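Local coordinates for protein glycoside Hydrolase (Bacteroides uniformis, PDB 5TA0) that probably hydrolyses agarose-derived galactans in a gut symbiont, binding a neoagaro-oligosaccharide as a family 86 glycoside hydrolase, at residues L566-N569 / H570-L574. Sequence-based numbering, arbitrary orientation.
Sequences LGRN and HGLSL. With EDO (1,2-ethanediol), chain P.
Arg568 reaches across the bend of the chain and gives an N-H from NH2 to the backbone O of Ser573, 2.8 Å away. The bond is fairly straight, at 158°, and arrives on a lone pair in the carbonyl plane, with the oxygen only 4° out of the guanidinium plane. A bend at chi3 (78°) in an otherwise extended side chain turns the group this way. Leu572 CB lies over the centre of one face of the Arg568 guanidinium, 3.7 Å from its CZ, the two side chains running roughly perpendicular. Further along, CD1 of Leu566 meets CD2 of Leu574 at 4.0 Å, the leucines lying alongside and pointing opposite ways.

The reversal itself is a type II beta turn from Asn569 to Leu572, with a weak bond from Leu572 N to Asn569 O (3.3 Å). Gly571 takes its third position, where positive phi would press a side chain against the preceding carbonyl O. One water donates to both Asn569 O and Leu572 O and also bonds O2 of an ethanediol, probably from the crystallisation liquor, which pairs with His570 ND1 at 2.9 Å; His570 NE2 is hydrogen-bonded to Arg599 O.

Outside the turn, Arg568 forms a salt bridge with Asp627 and a hydrogen bond to Gly629 O, while Asp627 also accepts from Ser573 N. A methionine here would probably leave Ser573 O and Gly629 O without a donor and Asp627 without its positive partner. In the beta-porphyranase A C-terminal region, this bend links strand 558-568, flanked by strands 602-609 and 631-642, to strand 577-580; Leu566 packs on Ile606 and Leu574 on Phe602, both of strand 602-609.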
# COMPACT_ATOMS: atom_id res chain seq x y z
N LEU A 566 2.69 11.10 16.90
CA LEU A 566 3.77 11.47 17.83
C LEU A 566 5.06 10.84 17.35
O LEU A 566 5.08 9.65 17.04
CB LEU A 566 3.46 11.00 19.24
CG LEU A 566 2.16 11.48 19.88
CD1 LEU A 566 2.08 10.94 21.30
CD2 LEU A 566 2.05 12.99 19.85
N GLY A 567 6.13 11.64 17.30
CA GLY A 567 7.48 11.13 17.04
C GLY A 567 8.38 11.54 18.19
O GLY A 567 8.73 12.71 18.28
N ARG A 568 8.71 10.58 19.05
CA ARG A 568 9.51 10.88 20.26
C ARG A 568 10.47 9.74 20.49
O ARG A 568 10.14 8.58 20.29
CB ARG A 568 8.65 11.05 21.51
CG ARG A 568 7.46 11.97 21.34
CD ARG A 568 6.90 12.40 22.68
NE ARG A 568 7.72 13.44 23.28
CZ ARG A 568 7.64 13.84 24.55
NH1 ARG A 568 8.42 14.83 24.95
NH2 ARG A 568 6.81 13.26 25.40
N ASN A 569 11.65 10.09 20.99
CA ASN A 569 12.57 9.08 21.51
C ASN A 569 11.94 8.22 22.59
O ASN A 569 11.02 8.64 23.29
CB ASN A 569 13.86 9.75 22.03
CG ASN A 569 14.78 10.21 20.92
OD1 ASN A 569 14.71 9.69 19.81
ND2 ASN A 569 15.65 11.17 21.21
N HIS A 570 12.41 6.98 22.69
CA HIS A 570 11.96 6.06 23.71
C HIS A 570 12.25 6.62 25.10
O HIS A 570 13.24 7.31 25.28
CB HIS A 570 12.60 4.69 23.55
CG HIS A 570 12.19 3.98 22.31
ND1 HIS A 570 10.87 3.70 22.01
CD2 HIS A 570 12.93 3.46 21.30
CE1 HIS A 570 10.82 3.03 20.87
NE2 HIS A 570 12.05 2.88 20.42
N GLY A 571 11.34 6.37 26.02
CA GLY A 571 11.45 6.94 27.38
C GLY A 571 10.64 8.21 27.58
O GLY A 571 10.41 8.63 28.72
N LEU A 572 10.20 8.83 26.50
CA LEU A 572 9.41 10.04 26.56
C LEU A 572 7.93 9.69 26.52
O LEU A 572 7.52 8.72 25.85
CB LEU A 572 9.78 10.99 25.44
CG LEU A 572 11.23 11.49 25.43
CD1 LEU A 572 11.52 12.38 24.23
CD2 LEU A 572 11.54 12.24 26.73
N SER A 573 7.13 10.50 27.20
CA SER A 573 5.72 10.19 27.42
C SER A 573 4.92 10.16 26.10
O SER A 573 5.10 11.03 25.24
CB SER A 573 5.11 11.24 28.36
OG SER A 573 3.71 11.04 28.51
N LEU A 574 4.05 9.17 25.99
CA LEU A 574 3.03 9.12 24.92
C LEU A 574 1.63 9.36 25.51
O LEU A 574 0.61 8.99 24.91
CB LEU A 574 3.11 7.78 24.18
CG LEU A 574 4.48 7.47 23.54
CD1 LEU A 574 4.39 6.13 22.83
CD2 LEU A 574 4.97 8.56 22.59
C1 EDO P . 7.03 3.05 23.12
O1 EDO P . 8.15 2.15 23.15
C2 EDO P . 7.42 4.29 23.90
O2 EDO P . 8.59 4.89 23.32
O HOH W 1 8.36 7.57 23.48